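Local coordinates for ATPase associated with various cellular activities, AAA_5 (Staphylothermus marinus, PDB 6N0S), which probably hydrolyses ATP as an McrB-type AAA+ protein, of which this chain is the N-terminal EVE-like domain, related in structure to PUA-like RNA-binding proteins, at residues K36-A39 with S40-R43; S157-T160 with W161-R164. All coordinates share one frame; numbering follows the deposited sequence.

Contact 1 (K36-A39 with S40-R43)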
ATOM      1  N   LYS A  36      10.604  -9.988  -3.954  1.00 41.57           N
ATOM      2  CA  LYS A  36      11.373  -9.943  -5.202  1.00 43.77           C
ATOM      3  C   LYS A  36      10.665  -9.164  -6.303  1.00 37.71           C
ATOM      4  O   LYS A  36      11.309  -8.776  -7.283  1.00 41.55           O
ATOM      5  CB  LYS A  36      11.689 -11.361  -5.702  1.00 48.26           C
ATOM      6  CG  LYS A  36      10.494 -12.122  -6.275  1.00 46.35           C
ATOM      7  CD  LYS A  36      10.806 -13.594  -6.587  1.00 50.84           C
ATOM      8  CE  LYS A  36       9.938 -14.124  -7.758  1.00 60.53           C
ATOM      9  NZ  LYS A  36      10.272 -15.520  -8.184  1.00 70.80           N
ATOM     10  N   LYS A  37       9.381  -8.882  -6.155  1.00 39.16           N
ATOM     11  CA  LYS A  37       8.696  -8.012  -7.102  1.00 39.29           C
ATOM     12  C   LYS A  37       8.813  -6.525  -6.762  1.00 37.83           C
ATOM     13  O   LYS A  37       8.558  -5.692  -7.634  1.00 40.13           O
ATOM     14  CB  LYS A  37       7.208  -8.357  -7.183  1.00 44.09           C
ATOM     15  CG  LYS A  37       6.903  -9.721  -7.776  1.00 54.72           C
ATOM     16  CD  LYS A  37       6.695  -9.643  -9.304  1.00 65.78           C
ATOM     17  CE  LYS A  37       6.424 -11.012  -9.948  1.00 72.45           C
ATOM     18  NZ  LYS A  37       5.118 -11.611  -9.515  1.00 66.82           N
ATOM     19  N   HIS A  38       9.127  -6.164  -5.522  1.00 34.71           N
ATOM     20  CA  HIS A  38       9.120  -4.755  -5.125  1.00 33.25           C
ATOM     21  C   HIS A  38      10.308  -4.478  -4.225  1.00 32.51           C
ATOM     22  O   HIS A  38      10.202  -3.856  -3.164  1.00 35.50           O
ATOM     23  CB  HIS A  38       7.796  -4.400  -4.459  1.00 37.39           C
ATOM     24  CG  HIS A  38       6.628  -4.630  -5.345  1.00 34.15           C
ATOM     25  ND1 HIS A  38       6.315  -3.787  -6.389  1.00 39.75           N
ATOM     26  CD2 HIS A  38       5.744  -5.652  -5.403  1.00 37.18           C
ATOM     27  CE1 HIS A  38       5.260  -4.262  -7.028  1.00 39.40           C
ATOM     28  NE2 HIS A  38       4.898  -5.389  -6.448  1.00 36.11           N
ATOM     29  N   ALA A  39      11.473  -4.982  -4.633  1.00 38.15           N
ATOM     30  CA  ALA A  39      12.590  -5.047  -3.703  1.00 34.43           C
ATOM     31  C   ALA A  39      13.044  -3.658  -3.286  1.00 31.98           C
ATOM     32  O   ALA A  39      13.252  -3.397  -2.100  1.00 35.77           O
ATOM     33  CB  ALA A  39      13.759  -5.817  -4.322  1.00 38.92           C
ATOM     34  N   SER A  40      13.247  -2.759  -4.246  1.00 31.83           N
ATOM     35  CA  SER A  40      13.726  -1.427  -3.871  1.00 34.56           C
ATOM     36  C   SER A  40      12.663  -0.622  -3.115  1.00 31.35           C
ATOM     37  O   SER A  40      13.006   0.252  -2.302  1.00 30.27           O
ATOM     38  CB  SER A  40      14.196  -0.664  -5.106  1.00 36.94           C
ATOM     39  OG  SER A  40      13.122  -0.226  -5.896  1.00 37.65           O
ATOM     40  N   GLU A  41      11.383  -0.875  -3.394  1.00 33.97           N
ATOM     41  CA  GLU A  41      10.287  -0.217  -2.663  1.00 34.81           C
ATOM     42  C   GLU A  41      10.235  -0.686  -1.221  1.00 36.66           C
ATOM     43  O   GLU A  41      10.215   0.124  -0.283  1.00 35.06           O
ATOM     44  CB  GLU A  41       8.970  -0.506  -3.361  1.00 30.54           C
ATOM     45  CG  GLU A  41       8.883   0.167  -4.738  1.00 37.31           C
ATOM     46  CD  GLU A  41       8.019  -0.565  -5.777  1.00 46.91           C
ATOM     47  OE1 GLU A  41       6.791  -0.813  -5.552  1.00 35.94           O
ATOM     48  OE2 GLU A  41       8.586  -0.857  -6.857  1.00 40.81           O
ATOM     49  N   TYR A  42      10.242  -1.996  -1.024  1.00 36.64           N
ATOM     50  CA  TYR A  42      10.364  -2.542   0.317  1.00 32.87           C
ATOM     51  C   TYR A  42      11.604  -2.014   1.024  1.00 34.85           C
ATOM     52  O   TYR A  42      11.542  -1.595   2.187  1.00 35.17           O
ATOM     53  CB  TYR A  42      10.405  -4.061   0.223  1.00 36.09           C
ATOM     54  CG  TYR A  42      10.521  -4.777   1.552  1.00 36.92           C
ATOM     55  CD1 TYR A  42       9.738  -4.411   2.623  1.00 39.46           C
ATOM     56  CD2 TYR A  42      11.395  -5.842   1.718  1.00 37.79           C
ATOM     57  CE1 TYR A  42       9.819  -5.080   3.836  1.00 38.69           C
ATOM     58  CE2 TYR A  42      11.465  -6.529   2.924  1.00 44.66           C
ATOM     59  CZ  TYR A  42      10.669  -6.138   3.975  1.00 41.13           C
ATOM     60  OH  TYR A  42      10.733  -6.802   5.178  1.00 42.12           O
ATOM     61  N   ARG A  43      12.764  -2.064   0.358  1.00 37.54           N
ATOM     62  CA  ARG A  43      13.974  -1.604   1.023  1.00 34.35           C
ATOM     63  C   ARG A  43      13.855  -0.122   1.374  1.00 30.21           C
ATOM     64  O   ARG A  43      14.181   0.289   2.495  1.00 33.02           O
ATOM     65  CB  ARG A  43      15.201  -1.903   0.139  1.00 36.60           C
ATOM     66  CG  ARG A  43      16.567  -1.868   0.838  1.00 46.26           C
ATOM     67  CD  ARG A  43      17.607  -2.862   0.184  1.00 39.42           C
ATOM     68  NE  ARG A  43      17.473  -2.839  -1.259  1.00 45.67           N
ATOM     69  CZ  ARG A  43      17.280  -3.889  -2.042  1.00 44.78           C
ATOM     70  NH1 ARG A  43      17.253  -5.111  -1.564  1.00 47.47           N
ATOM     71  NH2 ARG A  43      17.119  -3.698  -3.336  1.00 44.04           N
TER
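His38 takes the N-cap position of helix 39-52, and its backbone and imidazole meet Tyr42 and Glu41 in the first turn. The cap ends the loop that follows strand 30-34. Here the helical bonding starts: Tyr42 N donates to His38 O (2.8 Å), and one residue on Arg43 N donates to Ala39 O, also 2.8 Å. The imidazole is held more loosely. His38 ND1 gives a weak hydrogen bond to Glu41 OE1, 3.1 Å long and bent to 130° at the hydrogen; OE1 approaches the ring obliquely, whereas Glu41 OE2 lies in the ring plane at its edge, 3.7 Å from ND1 of His38. Carboxylate and imidazole planes are 68° apart. Glu41 reaches back to the cap because its CG stands anti to its own carbonyl carbon (chi1 -68°) and the chain then runs extended. The buried carboxylate has stronger partners where the chain enters strand 166-169: OE1 accepts from Tyr165 N and Leu166 N, and OE2 forms a salt bridge with Arg164. These donors, with the helix N-terminus, would probably keep it ionised. With an alanine here, the guanidinium of Arg164 would probably lose its countercharge and the N-H groups of Tyr165 and Leu166 their acceptor. Arg43 folds back through bends at chi2 and chi3, which bring one face of its guanidinium over Ala39 O; NH2 of Arg43 also comes within 4.1 Å of the Ala39 methyl CB, while NE bonds to Lys5 O. On another side of the helix Tyr42 stacks on Phe133 of strand 132-136, and its OH bonds to Glu89 of strand 89-90, tying this first turn to the three-stranded antiparallel sheet.

Contact 2 (S157-T160 with W161-R164)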
ATOM      1  N   SER A 157       4.016  12.890 -10.050  1.00 47.24           N
ATOM      2  CA  SER A 157       4.403  12.398 -11.358  1.00 49.10           C
ATOM      3  C   SER A 157       3.929  10.958 -11.509  1.00 47.07           C
ATOM      4  O   SER A 157       4.676  10.003 -11.272  1.00 53.66           O
ATOM      5  CB  SER A 157       5.925  12.526 -11.565  1.00 43.22           C
ATOM      6  OG  SER A 157       6.181  12.387 -12.951  1.00 58.03           O
ATOM      7  N   HIS A 158       2.693  10.818 -11.962  1.00 45.49           N
ATOM      8  CA  HIS A 158       2.079   9.506 -12.127  1.00 48.26           C
ATOM      9  C   HIS A 158       2.849   8.635 -13.121  1.00 39.78           C
ATOM     10  O   HIS A 158       2.881   7.414 -12.967  1.00 40.68           O
ATOM     11  CB  HIS A 158       0.614   9.713 -12.555  1.00 43.79           C
ATOM     12  CG  HIS A 158      -0.129   8.458 -12.875  1.00 48.81           C
ATOM     13  ND1 HIS A 158      -0.080   7.861 -14.116  1.00 57.08           N
ATOM     14  CD2 HIS A 158      -1.000   7.724 -12.140  1.00 62.04           C
ATOM     15  CE1 HIS A 158      -0.846   6.786 -14.118  1.00 57.30           C
ATOM     16  NE2 HIS A 158      -1.424   6.683 -12.932  1.00 63.06           N
ATOM     17  N   ILE A 159       3.509   9.237 -14.117  1.00 45.22           N
ATOM     18  CA  ILE A 159       4.162   8.425 -15.143  1.00 40.71           C
ATOM     19  C   ILE A 159       5.276   7.565 -14.541  1.00 40.14           C
ATOM     20  O   ILE A 159       5.598   6.495 -15.070  1.00 42.31           O
ATOM     21  CB  ILE A 159       4.661   9.337 -16.286  1.00 44.61           C
ATOM     22  CG1 ILE A 159       5.141   8.511 -17.473  1.00 50.62           C
ATOM     23  CG2 ILE A 159       5.773  10.274 -15.818  1.00 47.57           C
ATOM     24  CD1 ILE A 159       4.092   7.604 -18.018  1.00 62.07           C
ATOM     25  N   THR A 160       5.852   7.982 -13.412  1.00 38.58           N
ATOM     26  CA  THR A 160       6.926   7.214 -12.796  1.00 38.28           C
ATOM     27  C   THR A 160       6.413   6.086 -11.929  1.00 37.95           C
ATOM     28  O   THR A 160       7.224   5.278 -11.466  1.00 39.69           O
ATOM     29  CB  THR A 160       7.859   8.119 -11.967  1.00 40.82           C
ATOM     30  OG1 THR A 160       7.208   8.592 -10.791  1.00 37.94           O
ATOM     31  CG2 THR A 160       8.309   9.320 -12.763  1.00 38.82           C
ATOM     32  N   TRP A 161       5.088   5.986 -11.750  1.00 37.89           N
ATOM     33  CA  TRP A 161       4.446   5.001 -10.900  1.00 39.82           C
ATOM     34  C   TRP A 161       4.159   3.695 -11.620  1.00 42.19           C
ATOM     35  O   TRP A 161       3.666   2.742 -10.997  1.00 32.65           O
ATOM     36  CB  TRP A 161       3.133   5.586 -10.350  1.00 39.74           C
ATOM     37  CG  TRP A 161       3.357   6.726  -9.417  1.00 37.55           C
ATOM     38  CD1 TRP A 161       4.557   7.277  -9.079  1.00 37.96           C
ATOM     39  CD2 TRP A 161       2.359   7.468  -8.694  1.00 36.47           C
ATOM     40  NE1 TRP A 161       4.375   8.293  -8.176  1.00 35.43           N
ATOM     41  CE2 TRP A 161       3.041   8.444  -7.933  1.00 37.40           C
ATOM     42  CE3 TRP A 161       0.962   7.407  -8.621  1.00 37.10           C
ATOM     43  CZ2 TRP A 161       2.383   9.348  -7.116  1.00 40.32           C
ATOM     44  CZ3 TRP A 161       0.307   8.299  -7.800  1.00 34.88           C
ATOM     45  CH2 TRP A 161       1.018   9.252  -7.046  1.00 36.45           C
ATOM     46  N   THR A 162       4.465   3.622 -12.908  1.00 39.76           N
ATOM     47  CA  THR A 162       4.099   2.453 -13.695  1.00 43.04           C
ATOM     48  C   THR A 162       4.719   1.200 -13.100  1.00 43.45           C
ATOM     49  O   THR A 162       5.926   1.142 -12.843  1.00 37.45           O
ATOM     50  CB  THR A 162       4.546   2.638 -15.149  1.00 51.65           C
ATOM     51  OG1 THR A 162       4.071   3.902 -15.635  1.00 60.20           O
ATOM     52  CG2 THR A 162       3.969   1.568 -16.018  1.00 49.87           C
ATOM     53  N   GLY A 163       3.882   0.204 -12.845  1.00 36.25           N
ATOM     54  CA  GLY A 163       4.338  -1.062 -12.301  1.00 36.71           C
ATOM     55  C   GLY A 163       4.785  -1.029 -10.863  1.00 38.54           C
ATOM     56  O   GLY A 163       5.479  -1.954 -10.423  1.00 41.52           O
ATOM     57  N   ARG A 164       4.471   0.028 -10.129  1.00 34.56           N
ATOM     58  CA  ARG A 164       4.904   0.154  -8.748  1.00 34.99           C
ATOM     59  C   ARG A 164       3.778  -0.194  -7.799  1.00 35.01           C
ATOM     60  O   ARG A 164       2.611  -0.041  -8.126  1.00 27.17           O
ATOM     61  CB  ARG A 164       5.358   1.584  -8.461  1.00 40.37           C
ATOM     62  CG  ARG A 164       6.489   2.076  -9.367  1.00 39.79           C
ATOM     63  CD  ARG A 164       7.779   1.487  -8.991  1.00 38.05           C
ATOM     64  NE  ARG A 164       8.865   2.056  -9.785  1.00 37.45           N
ATOM     65  CZ  ARG A 164      10.131   1.664  -9.658  1.00 37.71           C
ATOM     66  NH1 ARG A 164      10.449   0.707  -8.772  1.00 33.49           N
ATOM     67  NH2 ARG A 164      11.077   2.198 -10.426  1.00 39.55           N
TER
HETATM   68  O   HOH W   1       7.989   2.926 -12.436  1.00 35.27           O
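His158 and Trp161 meet in a short 3-10 turn that runs directly into a type II beta turn, Trp161 to Arg164, in the loop before strand 166-169. Backbone bonds close both turns: Trp161 N donates to His158 O (2.9 Å) and Arg164 N to Trp161 O, with Gly163 at positive phi. Two threonine hydroxyls add side-chain bonds. Thr160 OG1, set between its own backbone N and carbonyl carbon (chi1 70°), donates in the carbonyl plane to Ser157 O at 2.9 Å, an oxygen that also accepts from Thr160 N. Thr162 OG1 donates to Ile159 O from above the carbonyl plane (3.1 Å). Among the contacts of the indole, a CH-pi interaction places His158 CA over the five-membered ring of Trp161, 4.2 Å from its centroid, and Ser157 O lies over the same face, above the CD1-NE1 side. The His158 ring meets the indole obliquely, CD2 to CE3 of Trp161 at 4.0 Å. Trp161 is buried and also packs on Ile16 of strand 12-17. One water bridges the two turns, donating to Thr160 O (2.7 Å) and to Thr162 O while accepting from Arg164 NE.

In the fold
Contact 1 closes well before contact 2 opens along the chain, yet the two meet in space, their centres 15 Å apart. The junction is the salt bridge from Glu41 OE2 to Arg164 NH1, 3.1 Å, which joins the start of helix 39-52 to the end of the turn before strand 166-169. Looser packing flanks it: His38 CE1 lies 4.1 Å from Gly163 O. A bound sulfate, probably from the crystallisation liquor, sits about 3 Å from the side chain of Ser40 and about 4 Å from that of Arg164, with a weak, long ion pair to the latter. It may mark an anion-accepting spot where the two contacts adjoin.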